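Local atomic coordinates of triosephosphate isomerase (Toxoplasma gondii, PDB entry 5UPR), a protein that probably interconverts D-glyceraldehyde 3-phosphate and dihydroxyacetone phosphate in glycolysis and gluconeogenesis, working as a homodimeric isomerase. Residues A[29-33]-A[56-62]; A[53-57]-A[92-96]; A[37-42]-A[258-263]; A[87-91]-A[126-132]. All coordinates share one frame; numbering follows the deposited sequence.

Overall arrangement
This chain is the triosephosphate isomerase part of a longer protein, and all four contacts fasten the outer layer of its eight-stranded alpha/beta barrel. From the N terminus, helix 22-34 meets helix 53-59 in interaction 1, closing a loop around strand 42-47. Before that closure, 37-42 opens interaction 3, which ends only at 258-263, so interactions 1 and 3 cross, and they also touch. Interaction 2 starts on helix 53-59, sharing Val56 and Gln57 with interaction 1, and closes at 92-96. Interaction 4 joins 87-91 to 126-132 and crosses interaction 2, which it touches at Ile90 and Ile95. Interactions 2 and 4 both nest inside interaction 3 and border the second subunit.

Interaction 1 (A[29-33]-A[56-62]); sequences VDMLN and VQDSLRQ
Asn33, near the end of helix 22-34, uses both ends of its carboxamide to grip the chain where helix 53-59 stops. Its ND2 donates to Ser59 O at 3.0 Å (N-H...O angle 160°), with the acceptor lying in the amide plane, while its OD1 receives Arg61 N at 2.8 Å. With CG beside the backbone N (chi1 -74°), the amide swings across to the other segment and straddles Leu60, the first residue to leave helical geometry. The two bonds fix the rotation of the amide and hold this turn of chain against the neighbouring helix.

Below the amide the packing is tight and mostly apolar. Val29 CG2 meets Val56 CG2 at 4.0 Å, and Val29 CG1 presses on Ser59 OG at 3.4 Å, a hydroxyl already bonded to Gln55 O. Leu60 CD1 touches Leu32 CB at 4.1 Å, the two side chains crossing at a slant, and the Leu60 side chain also touches Val65 and Val67 of strand 65-69.

The outer side is looser. The poorly ordered Arg61 folds back over Asn33 at about a right angle, its NH1 3.3 Å from ND2, two donors that cannot bond. Gln62 is likewise poorly ordered.

Two successive outer helices packed side by side over the strands, 22-34 against 53-59, are the standard arrangement of a TIM barrel.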
loop_
_atom_site.group_PDB
_atom_site.type_symbol
_atom_site.label_atom_id
_atom_site.label_comp_id
_atom_site.label_asym_id
_atom_site.label_seq_id
_atom_site.Cartn_x
_atom_site.Cartn_y
_atom_site.Cartn_z
ATOM N N VAL A 29 -7.281 19.313 -5.640
ATOM C CA VAL A 29 -6.347 20.263 -5.058
ATOM C C VAL A 29 -6.801 21.708 -5.392
ATOM O O VAL A 29 -6.808 22.577 -4.510
ATOM C CB VAL A 29 -4.905 20.023 -5.568
ATOM C CG1 VAL A 29 -3.997 21.226 -5.256
ATOM C CG2 VAL A 29 -4.296 18.758 -4.983
ATOM N N ASP A 30 -7.194 21.942 -6.652
ATOM C CA ASP A 30 -7.705 23.269 -7.060
ATOM C C ASP A 30 -8.967 23.657 -6.248
ATOM O O ASP A 30 -9.125 24.796 -5.838
ATOM C CB ASP A 30 -8.062 23.297 -8.540
ATOM C CG ASP A 30 -6.812 23.191 -9.483
ATOM O OD1 ASP A 30 -5.650 23.252 -9.012
ATOM O OD2 ASP A 30 -6.984 22.983 -10.699
HETATM N N MSE A 31 -9.861 22.708 -6.004
HETATM C CA MSE A 31 -11.039 22.974 -5.160
HETATM C C MSE A 31 -10.607 23.379 -3.774
HETATM O O MSE A 31 -11.167 24.309 -3.220
HETATM C CB MSE A 31 -11.900 21.720 -5.023
HETATM C CG MSE A 31 -13.169 21.906 -4.204
HETATM SE SE MSE A 31 -13.803 20.109 -3.784
HETATM C CE MSE A 31 -12.484 19.801 -2.399
ATOM N N LEU A 32 -9.618 22.697 -3.198
ATOM C CA LEU A 32 -9.204 22.997 -1.817
ATOM C C LEU A 32 -8.500 24.370 -1.753
ATOM O O LEU A 32 -8.743 25.148 -0.808
ATOM C CB LEU A 32 -8.302 21.898 -1.278
ATOM C CG LEU A 32 -8.985 20.524 -1.045
ATOM C CD1 LEU A 32 -7.930 19.449 -0.949
ATOM C CD2 LEU A 32 -9.911 20.514 0.198
ATOM N N ASN A 33 -7.670 24.664 -2.780
ATOM C CA ASN A 33 -6.959 25.944 -2.860
ATOM C C ASN A 33 -7.889 27.157 -3.076
ATOM O O ASN A 33 -7.601 28.224 -2.572
ATOM C CB ASN A 33 -5.904 25.940 -3.987
ATOM C CG ASN A 33 -4.669 25.113 -3.647
ATOM O OD1 ASN A 33 -4.366 24.861 -2.486
ATOM N ND2 ASN A 33 -3.941 24.725 -4.654
ATOM N N VAL A 56 -0.057 16.155 -4.645
ATOM C CA VAL A 56 -0.846 16.983 -3.738
ATOM C C VAL A 56 0.087 17.869 -2.900
ATOM O O VAL A 56 -0.151 19.087 -2.777
ATOM C CB VAL A 56 -1.743 16.124 -2.816
ATOM C CG1 VAL A 56 -2.470 16.959 -1.811
ATOM C CG2 VAL A 56 -2.753 15.347 -3.620
ATOM N N GLN A 57 1.169 17.274 -2.353
ATOM C CA GLN A 57 2.150 18.055 -1.581
ATOM C C GLN A 57 2.762 19.198 -2.406
ATOM O O GLN A 57 3.024 20.284 -1.866
ATOM C CB GLN A 57 3.314 17.197 -1.084
ATOM C CG GLN A 57 2.963 16.174 -0.079
ATOM C CD GLN A 57 4.123 15.290 0.287
ATOM O OE1 GLN A 57 4.687 14.584 -0.576
ATOM N NE2 GLN A 57 4.513 15.353 1.539
ATOM N N ASP A 58 3.005 18.964 -3.700
ATOM C CA ASP A 58 3.592 20.005 -4.537
ATOM C C ASP A 58 2.690 21.155 -4.906
ATOM O O ASP A 58 3.206 22.259 -5.139
ATOM C CB ASP A 58 4.083 19.419 -5.864
ATOM C CG ASP A 58 5.275 18.467 -5.685
ATOM O OD1 ASP A 58 5.727 18.210 -4.515
ATOM O OD2 ASP A 58 5.716 17.942 -6.715
ATOM N N SER A 59 1.379 20.921 -5.041
ATOM C CA SER A 59 0.448 21.942 -5.521
ATOM C C SER A 59 -0.504 22.510 -4.461
ATOM O O SER A 59 -1.142 23.545 -4.699
ATOM C CB SER A 59 -0.343 21.428 -6.730
ATOM O OG SER A 59 -0.965 20.201 -6.420
ATOM N N LEU A 60 -0.592 21.898 -3.294
ATOM C CA LEU A 60 -1.501 22.394 -2.267
ATOM C C LEU A 60 -0.898 23.630 -1.642
ATOM O O LEU A 60 0.274 23.650 -1.340
ATOM C CB LEU A 60 -1.797 21.276 -1.275
ATOM C CG LEU A 60 -2.939 21.250 -0.284
ATOM C CD1 LEU A 60 -4.291 21.322 -0.946
ATOM C CD2 LEU A 60 -2.802 19.943 0.479
ATOM N N ARG A 61 -1.702 24.689 -1.521
ATOM C CA ARG A 61 -1.285 26.079 -1.161
ATOM C C ARG A 61 -2.163 26.595 0.004
ATOM O O ARG A 61 -2.423 27.802 0.104
ATOM C CB ARG A 61 -1.544 27.116 -2.310
ATOM C CG ARG A 61 -0.633 27.056 -3.525
ATOM C CD ARG A 61 -1.465 27.182 -4.790
ATOM N NE ARG A 61 -2.156 28.487 -4.894
ATOM C CZ ARG A 61 -3.318 28.703 -5.536
ATOM N NH1 ARG A 61 -3.981 27.702 -6.139
ATOM N NH2 ARG A 61 -3.862 29.922 -5.571
ATOM N N GLN A 62 -2.631 25.690 0.838
ATOM C CA GLN A 62 -3.386 25.986 2.043
ATOM C C GLN A 62 -2.519 25.288 3.078
ATOM O O GLN A 62 -2.424 24.074 3.005
ATOM C CB GLN A 62 -4.759 25.348 1.920
ATOM C CG GLN A 62 -5.628 26.151 1.003
ATOM C CD GLN A 62 -6.748 26.870 1.701
ATOM O OE1 GLN A 62 -6.779 27.005 2.916
ATOM N NE2 GLN A 62 -7.736 27.274 0.903
#

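Interaction 2 (A[53-57]-A[92-96]); sequences ISQVQ and EKNIP
Gln57 and Lys93 lead a mainly polar contact, bridged by two waters, between helix 53-59 and the loop running from helix 87-92 into strand 97-100, next to the dimer interface. Gln57 leaves its helix with CG beside the backbone N (chi1 -67°) and continues extended (chi2 175°), which carries its carboxamide to the backbone of the loop. There NE2 donates an almost straight bond to Lys93 O at 3.0 Å (N-H...O angle 170°), with the acceptor close to the amide plane. A second bond runs from NE2 of Gln57 to water 2 at 2.9 Å, and that water donates in turn to Asn94 O at 2.7 Å. The oxygen is held as well: Gln57 OE1 accepts from water 1 at 2.6 Å, and the same water accepts from Lys93 NZ at 2.7 Å. With both amide ends engaged, the rotation of the group is well determined.

Lys93 O and the water-linked Asn94 O sit at a Schellman motif that ends helix 87-92. Asn94, at positive phi, is its C-prime residue, with Asn94 N returning to Lys91 O and Ile95 N to Ile90 O.

Behind the amide lies the apolar part. Ile53 CG2 touches Ile95 CD1 at 3.7 Å, the two side chains crossing at about a right angle, and Ile95 CG1 lies 3.7 Å from Gln57 NE2. Ile53 also rests on Val67 of strand 65-69. From the second subunit, Leu51 packs on Ile95, and Thr22 OG1 takes a hydrogen bond from Lys93 NZ.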
loop_
_atom_site.group_PDB
_atom_site.type_symbol
_atom_site.label_atom_id
_atom_site.label_comp_id
_atom_site.label_asym_id
_atom_site.label_seq_id
_atom_site.Cartn_x
_atom_site.Cartn_y
_atom_site.Cartn_z
ATOM N N ILE A 53 0.171 11.288 -3.631
ATOM C CA ILE A 53 0.496 12.155 -2.482
ATOM C C ILE A 53 1.511 13.230 -2.829
ATOM O O ILE A 53 1.307 14.370 -2.444
ATOM C CB ILE A 53 0.970 11.342 -1.268
ATOM C CG1 ILE A 53 -0.238 10.547 -0.700
ATOM C CG2 ILE A 53 1.502 12.289 -0.217
ATOM C CD1 ILE A 53 0.102 9.525 0.371
ATOM N N SER A 54 2.581 12.880 -3.571
ATOM C CA SER A 54 3.591 13.917 -3.870
ATOM C C SER A 54 3.072 15.059 -4.721
ATOM O O SER A 54 3.457 16.213 -4.513
ATOM C CB SER A 54 4.869 13.342 -4.484
ATOM O OG SER A 54 4.636 12.963 -5.822
ATOM N N GLN A 55 2.162 14.756 -5.639
ATOM C CA GLN A 55 1.515 15.765 -6.478
ATOM C C GLN A 55 0.662 16.728 -5.610
ATOM O O GLN A 55 0.673 17.953 -5.802
ATOM C CB GLN A 55 0.606 15.067 -7.512
ATOM C CG GLN A 55 -0.217 16.005 -8.407
ATOM C CD GLN A 55 -1.221 15.286 -9.301
ATOM O OE1 GLN A 55 -1.136 14.096 -9.522
ATOM N NE2 GLN A 55 -2.176 16.015 -9.799
ATOM N N VAL A 56 -0.057 16.155 -4.645
ATOM C CA VAL A 56 -0.846 16.983 -3.738
ATOM C C VAL A 56 0.087 17.869 -2.900
ATOM O O VAL A 56 -0.151 19.087 -2.777
ATOM C CB VAL A 56 -1.743 16.124 -2.816
ATOM C CG1 VAL A 56 -2.470 16.959 -1.811
ATOM C CG2 VAL A 56 -2.753 15.347 -3.620
ATOM N N GLN A 57 1.169 17.274 -2.353
ATOM C CA GLN A 57 2.150 18.055 -1.581
ATOM C C GLN A 57 2.762 19.198 -2.406
ATOM O O GLN A 57 3.024 20.284 -1.866
ATOM C CB GLN A 57 3.314 17.197 -1.084
ATOM C CG GLN A 57 2.963 16.174 -0.079
ATOM C CD GLN A 57 4.123 15.290 0.287
ATOM O OE1 GLN A 57 4.687 14.584 -0.576
ATOM N NE2 GLN A 57 4.513 15.353 1.539
ATOM N N GLU A 92 9.658 10.757 6.532
ATOM C CA GLU A 92 10.764 11.381 5.829
ATOM C C GLU A 92 10.335 11.993 4.476
ATOM O O GLU A 92 11.011 12.881 3.960
ATOM C CB GLU A 92 11.874 10.368 5.617
ATOM C CG GLU A 92 13.145 10.929 5.051
ATOM C CD GLU A 92 14.433 10.099 5.344
ATOM O OE1 GLU A 92 14.431 8.898 5.787
ATOM O OE2 GLU A 92 15.539 10.732 5.135
ATOM N N LYS A 93 9.226 11.560 3.911
ATOM C CA LYS A 93 8.656 12.200 2.729
ATOM C C LYS A 93 7.767 13.417 3.142
ATOM O O LYS A 93 7.077 13.997 2.288
ATOM C CB LYS A 93 7.873 11.135 1.935
ATOM C CG LYS A 93 7.226 11.525 0.621
ATOM C CD LYS A 93 8.218 12.087 -0.355
ATOM C CE LYS A 93 7.612 12.277 -1.766
ATOM N NZ LYS A 93 8.400 13.309 -2.520
ATOM N N ASN A 94 7.823 13.833 4.427
ATOM C CA ASN A 94 7.025 14.971 4.941
ATOM C C ASN A 94 5.508 14.820 4.884
ATOM O O ASN A 94 4.788 15.774 4.743
ATOM C CB ASN A 94 7.420 16.296 4.280
ATOM C CG ASN A 94 8.905 16.491 4.225
ATOM O OD1 ASN A 94 9.587 16.637 5.241
ATOM N ND2 ASN A 94 9.430 16.553 2.989
ATOM N N ILE A 95 5.034 13.601 5.011
ATOM C CA ILE A 95 3.629 13.299 5.128
ATOM C C ILE A 95 3.332 13.226 6.627
ATOM O O ILE A 95 3.870 12.342 7.296
ATOM C CB ILE A 95 3.319 11.972 4.420
ATOM C CG1 ILE A 95 3.643 12.078 2.923
ATOM C CG2 ILE A 95 1.849 11.582 4.662
ATOM C CD1 ILE A 95 3.770 10.743 2.208
ATOM N N PRO A 96 2.464 14.147 7.159
ATOM C CA PRO A 96 2.334 14.160 8.638
ATOM C C PRO A 96 1.308 13.199 9.226
ATOM O O PRO A 96 1.415 12.927 10.421
ATOM C CB PRO A 96 1.962 15.606 8.965
ATOM C CG PRO A 96 1.426 16.174 7.675
ATOM C CD PRO A 96 1.927 15.366 6.528
HETATM O O HOH W 1 6.856 15.430 -1.808
HETATM O O HOH W 2 3.224 17.380 3.170
#

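Interaction 3 (A[37-42]-A[258-263]); sequences VSFEQV and IDAAKQ
Lys262 reaches Ser38 by bending twice: its CG sits beside the backbone N, then turns at chi3 (-89°) and chi4 (-125°) fold the chain back over its own segment. That brings NZ to Asp259 OD1 at 2.7 Å, a salt bridge met on the anti side of the carboxylate. Asp259, with CG anti to its N (chi1 -157°), turns its carboxylate to the lysine. The same NZ gives a weak bond to Ser38 O at 3.2 Å, and Val37 CG1 packs beside the ion pair, 3.4 Å from Asp259 OD1. Farther along the lysine, the Gln41 side chain crosses that of Lys262 at about a right angle, its NE2 3.6 Å from Lys262 CD.

This is where the last outer helix of the TIM barrel, 253-260, ends against the loop that leads into strand 42-47. Each side is shaped by turns: Ser38 OG accepts from Glu40 N in an ST turn, a type I beta turn spans Phe39 to Val42, and an inverse gamma turn centred on Ala261 follows the helix.

The inner half is apolar. Ile258 lies against the Phe39 ring, its CG2 3.9 Å from CD1 of Phe39 and its CD1 over one ring face. Val42 points into the contact and places CG2 3.3 Å from Ala261 O and 4.0 Å from Lys262 CG. Val12 of strand 10-15 touches Val42, Ile258 and Ala261 from the barrel wall, while Val44 touches Phe39 and Ile258.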
loop_
_atom_site.group_PDB
_atom_site.type_symbol
_atom_site.label_atom_id
_atom_site.label_comp_id
_atom_site.label_asym_id
_atom_site.label_seq_id
_atom_site.Cartn_x
_atom_site.Cartn_y
_atom_site.Cartn_z
ATOM N N VAL A 37 -14.230 29.340 1.818
ATOM C CA VAL A 37 -14.639 29.107 3.172
ATOM C C VAL A 37 -13.305 29.151 3.897
ATOM O O VAL A 37 -12.284 28.722 3.334
ATOM C CB VAL A 37 -15.320 27.708 3.267
ATOM C CG1 VAL A 37 -15.305 27.069 4.671
ATOM C CG2 VAL A 37 -16.730 27.790 2.670
ATOM N N SER A 38 -13.295 29.733 5.086
ATOM C CA SER A 38 -12.055 29.765 5.866
ATOM C C SER A 38 -11.898 28.426 6.542
ATOM O O SER A 38 -12.868 27.883 7.013
ATOM C CB SER A 38 -12.030 30.890 6.893
ATOM O OG SER A 38 -10.785 30.852 7.565
ATOM N N PHE A 39 -10.692 27.885 6.545
ATOM C CA PHE A 39 -10.372 26.674 7.278
ATOM C C PHE A 39 -9.661 27.044 8.581
ATOM O O PHE A 39 -9.064 26.164 9.224
ATOM C CB PHE A 39 -9.438 25.735 6.462
ATOM C CG PHE A 39 -9.975 25.285 5.107
ATOM C CD1 PHE A 39 -11.250 25.599 4.620
ATOM C CD2 PHE A 39 -9.194 24.484 4.345
ATOM C CE1 PHE A 39 -11.675 25.158 3.390
ATOM C CE2 PHE A 39 -9.583 24.051 3.084
ATOM C CZ PHE A 39 -10.820 24.399 2.597
ATOM N N GLU A 40 -9.708 28.294 9.027
ATOM C CA GLU A 40 -8.935 28.700 10.228
ATOM C C GLU A 40 -9.257 27.884 11.505
ATOM O O GLU A 40 -8.349 27.550 12.259
ATOM C CB GLU A 40 -9.072 30.201 10.507
ATOM C CG GLU A 40 -8.286 31.088 9.559
ATOM C CD GLU A 40 -6.795 31.143 9.864
ATOM O OE1 GLU A 40 -6.300 32.273 10.041
ATOM O OE2 GLU A 40 -6.110 30.082 9.926
ATOM N N GLN A 41 -10.522 27.547 11.720
ATOM C CA GLN A 41 -10.940 26.889 12.934
ATOM C C GLN A 41 -10.911 25.334 12.907
ATOM O O GLN A 41 -11.296 24.697 13.869
ATOM C CB GLN A 41 -12.381 27.320 13.248
ATOM C CG GLN A 41 -12.662 28.802 13.244
ATOM C CD GLN A 41 -13.911 29.074 14.082
ATOM O OE1 GLN A 41 -13.840 28.987 15.310
ATOM N NE2 GLN A 41 -15.070 29.346 13.431
ATOM N N VAL A 42 -10.447 24.747 11.802
ATOM C CA VAL A 42 -10.576 23.327 11.522
ATOM C C VAL A 42 -9.246 22.795 10.973
ATOM O O VAL A 42 -8.661 23.380 10.052
ATOM C CB VAL A 42 -11.700 23.128 10.489
ATOM C CG1 VAL A 42 -11.831 21.667 10.123
ATOM C CG2 VAL A 42 -13.042 23.666 11.018
ATOM N N ILE A 258 -16.589 20.623 5.846
ATOM C CA ILE A 258 -15.604 21.411 6.583
ATOM C C ILE A 258 -16.280 22.593 7.254
ATOM O O ILE A 258 -16.090 22.841 8.449
ATOM C CB ILE A 258 -14.444 21.934 5.665
ATOM C CG1 ILE A 258 -13.574 20.783 5.162
ATOM C CG2 ILE A 258 -13.602 23.004 6.371
ATOM C CD1 ILE A 258 -12.717 21.145 3.947
ATOM N N ASP A 259 -17.089 23.306 6.485
ATOM C CA ASP A 259 -17.860 24.431 7.027
ATOM C C ASP A 259 -18.800 24.057 8.196
ATOM O O ASP A 259 -18.994 24.812 9.085
ATOM C CB ASP A 259 -18.621 25.089 5.903
ATOM C CG ASP A 259 -18.971 26.520 6.230
ATOM O OD1 ASP A 259 -18.089 27.315 6.684
ATOM O OD2 ASP A 259 -20.145 26.843 6.029
ATOM N N ALA A 260 -19.363 22.866 8.176
ATOM C CA ALA A 260 -20.195 22.367 9.293
ATOM C C ALA A 260 -19.444 22.104 10.598
ATOM O O ALA A 260 -20.042 22.173 11.648
ATOM C CB ALA A 260 -20.935 21.108 8.899
ATOM N N ALA A 261 -18.157 21.750 10.523
ATOM C CA ALA A 261 -17.343 21.502 11.703
ATOM C C ALA A 261 -16.779 22.815 12.415
ATOM O O ALA A 261 -15.663 22.883 12.862
ATOM C CB ALA A 261 -16.221 20.560 11.350
ATOM N N LYS A 262 -17.664 23.788 12.607
ATOM C CA LYS A 262 -17.438 25.052 13.321
ATOM C C LYS A 262 -18.659 25.314 14.182
ATOM O O LYS A 262 -19.823 25.002 13.824
ATOM C CB LYS A 262 -17.318 26.203 12.356
ATOM C CG LYS A 262 -16.218 26.016 11.347
ATOM C CD LYS A 262 -15.940 27.303 10.614
ATOM C CE LYS A 262 -16.787 27.494 9.378
ATOM N NZ LYS A 262 -15.873 27.732 8.211
ATOM N N GLN A 263 -18.382 25.899 15.313
ATOM C CA GLN A 263 -19.435 26.357 16.169
ATOM C C GLN A 263 -19.355 27.880 16.058
ATOM O O GLN A 263 -18.318 28.458 16.236
ATOM C CB GLN A 263 -19.159 25.854 17.553
ATOM C CG GLN A 263 -20.337 25.832 18.499
ATOM C CD GLN A 263 -19.874 25.360 19.860
ATOM O OE1 GLN A 263 -20.513 25.562 20.907
ATOM N NE2 GLN A 263 -18.705 24.775 19.860
#

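Interaction 4 (A[87-91]-A[126-132]); sequences PKMIK and AALNEGL
Lys91 NZ donates to Gly131 O at 3.1 Å, the hydrogen bond that joins helix 87-92 to the turn after helix 117-129. The ammonium comes from above the carbonyl plane, 57° out of it, and so misses the lone pairs. Lys91 gets there with CG trans to the backbone N (chi1 178°) and a bend at chi2 (67°), which lays its aliphatic part along the turn, CG only 3.3 Å from Glu130 O.

That turn is a Schellman motif: Gly131, at positive phi, is its C-prime residue, with Leu132 N returning to Ala127 O and Gly131 N to Leu128 O.

Pro87 forms the close-packed centre at the start of its helix. Its CB lies 3.6 Å from Ala127 CA and also meets Leu132 CD1 at 3.7 Å, while CG of Pro87 rests on Ala126 CB at 3.9 Å. The other branch of Leu132, CD2, touches Lys91 CB and, from another direction, Ile90 CG2 at 4.1 Å. Below, Val98 of strand 97-100 touches Ile90, Ala127 and Leu132; Ile90 also packs on Leu51 of the second subunit.

On the outer side Glu130 bends at chi2 and lies obliquely against Lys88, its OE1 3.5 Å from Lys88 CG. The opposite charges do not meet; OE2 instead bonds Gln76 NE2.

The contact thus sets helix 87-92 against the C-terminal end of helix 117-129, both resting on Val98 of strand 97-100: side-by-side packing of outer helices over the strands, as in a TIM barrel.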
loop_
_atom_site.group_PDB
_atom_site.type_symbol
_atom_site.label_atom_id
_atom_site.label_comp_id
_atom_site.label_asym_id
_atom_site.label_seq_id
_atom_site.Cartn_x
_atom_site.Cartn_y
_atom_site.Cartn_z
ATOM N N PRO A 87 6.278 3.659 8.241
ATOM C CA PRO A 87 6.036 4.991 8.782
ATOM C C PRO A 87 7.274 5.875 8.694
ATOM O O PRO A 87 7.151 7.100 8.556
ATOM C CB PRO A 87 5.631 4.707 10.225
ATOM C CG PRO A 87 6.048 3.268 10.503
ATOM C CD PRO A 87 5.920 2.571 9.181
ATOM N N LYS A 88 8.447 5.291 8.770
ATOM C CA LYS A 88 9.688 6.095 8.677
ATOM C C LYS A 88 9.766 6.701 7.286
ATOM O O LYS A 88 10.101 7.879 7.156
ATOM C CB LYS A 88 10.882 5.206 8.971
ATOM C CG LYS A 88 12.228 5.908 8.969
ATOM C CD LYS A 88 13.294 4.890 9.401
ATOM C CE LYS A 88 14.661 5.307 9.058
ATOM N NZ LYS A 88 15.197 6.161 10.095
HETATM N N MSE A 89 9.459 5.919 6.243
HETATM C CA MSE A 89 9.462 6.443 4.863
HETATM C C MSE A 89 8.475 7.581 4.699
HETATM O O MSE A 89 8.773 8.628 4.060
HETATM C CB MSE A 89 9.113 5.279 3.907
HETATM C CG MSE A 89 9.124 5.740 2.474
HETATM SE SE MSE A 89 8.524 4.344 1.272
HETATM C CE MSE A 89 10.168 3.274 1.236
ATOM N N ILE A 90 7.262 7.350 5.244
ATOM C CA ILE A 90 6.156 8.296 5.094
ATOM C C ILE A 90 6.576 9.618 5.781
ATOM O O ILE A 90 6.483 10.683 5.214
ATOM C CB ILE A 90 4.847 7.690 5.663
ATOM C CG1 ILE A 90 4.343 6.574 4.715
ATOM C CG2 ILE A 90 3.749 8.732 5.802
ATOM C CD1 ILE A 90 3.334 5.644 5.370
ATOM N N LYS A 91 7.095 9.523 6.999
ATOM C CA LYS A 91 7.514 10.717 7.723
ATOM C C LYS A 91 8.642 11.483 7.014
ATOM O O LYS A 91 8.622 12.712 6.923
ATOM C CB LYS A 91 7.967 10.333 9.153
ATOM C CG LYS A 91 8.477 11.491 10.006
ATOM C CD LYS A 91 7.333 12.425 10.308
ATOM C CE LYS A 91 7.781 13.679 11.072
ATOM N NZ LYS A 91 6.545 14.237 11.630
ATOM N N ALA A 126 4.127 1.764 15.626
ATOM C CA ALA A 126 5.216 2.026 14.699
ATOM C C ALA A 126 5.140 3.443 14.131
ATOM O O ALA A 126 6.155 4.162 14.035
ATOM C CB ALA A 126 5.199 1.016 13.589
ATOM N N ALA A 127 3.910 3.857 13.785
ATOM C CA ALA A 127 3.663 5.190 13.233
ATOM C C ALA A 127 4.014 6.285 14.244
ATOM O O ALA A 127 4.723 7.269 13.936
ATOM C CB ALA A 127 2.225 5.290 12.785
ATOM N N LEU A 128 3.493 6.118 15.468
ATOM C CA LEU A 128 3.780 7.103 16.529
ATOM C C LEU A 128 5.246 7.150 16.886
ATOM O O LEU A 128 5.797 8.244 17.096
ATOM C CB LEU A 128 2.931 6.783 17.761
ATOM C CG LEU A 128 1.424 6.848 17.675
ATOM C CD1 LEU A 128 0.817 6.328 18.987
ATOM C CD2 LEU A 128 0.992 8.272 17.295
ATOM N N ASN A 129 5.903 5.988 16.967
ATOM C CA ASN A 129 7.372 5.939 17.180
ATOM C C ASN A 129 8.127 6.769 16.146
ATOM O O ASN A 129 9.146 7.279 16.460
ATOM C CB ASN A 129 7.958 4.535 17.099
ATOM C CG ASN A 129 7.625 3.642 18.298
ATOM O OD1 ASN A 129 7.133 4.092 19.366
ATOM N ND2 ASN A 129 7.920 2.333 18.118
ATOM N N GLU A 130 7.654 6.860 14.907
ATOM C CA GLU A 130 8.348 7.648 13.880
ATOM C C GLU A 130 7.826 9.084 13.753
ATOM O O GLU A 130 8.106 9.730 12.754
ATOM C CB GLU A 130 8.251 6.938 12.534
ATOM C CG GLU A 130 8.976 5.615 12.505
ATOM C CD GLU A 130 10.490 5.712 12.562
ATOM O OE1 GLU A 130 11.089 6.752 12.144
ATOM O OE2 GLU A 130 11.077 4.713 13.006
ATOM N N GLY A 131 7.091 9.578 14.747
ATOM C CA GLY A 131 6.628 10.971 14.707
ATOM C C GLY A 131 5.392 11.283 13.836
ATOM O O GLY A 131 5.081 12.439 13.672
ATOM N N LEU A 132 4.659 10.265 13.372
ATOM C CA LEU A 132 3.435 10.536 12.636
ATOM C C LEU A 132 2.271 10.799 13.561
ATOM O O LEU A 132 2.293 10.373 14.727
ATOM C CB LEU A 132 3.034 9.356 11.702
ATOM C CG LEU A 132 4.056 9.075 10.562
ATOM C CD1 LEU A 132 3.673 7.792 9.877
ATOM C CD2 LEU A 132 4.071 10.258 9.557
#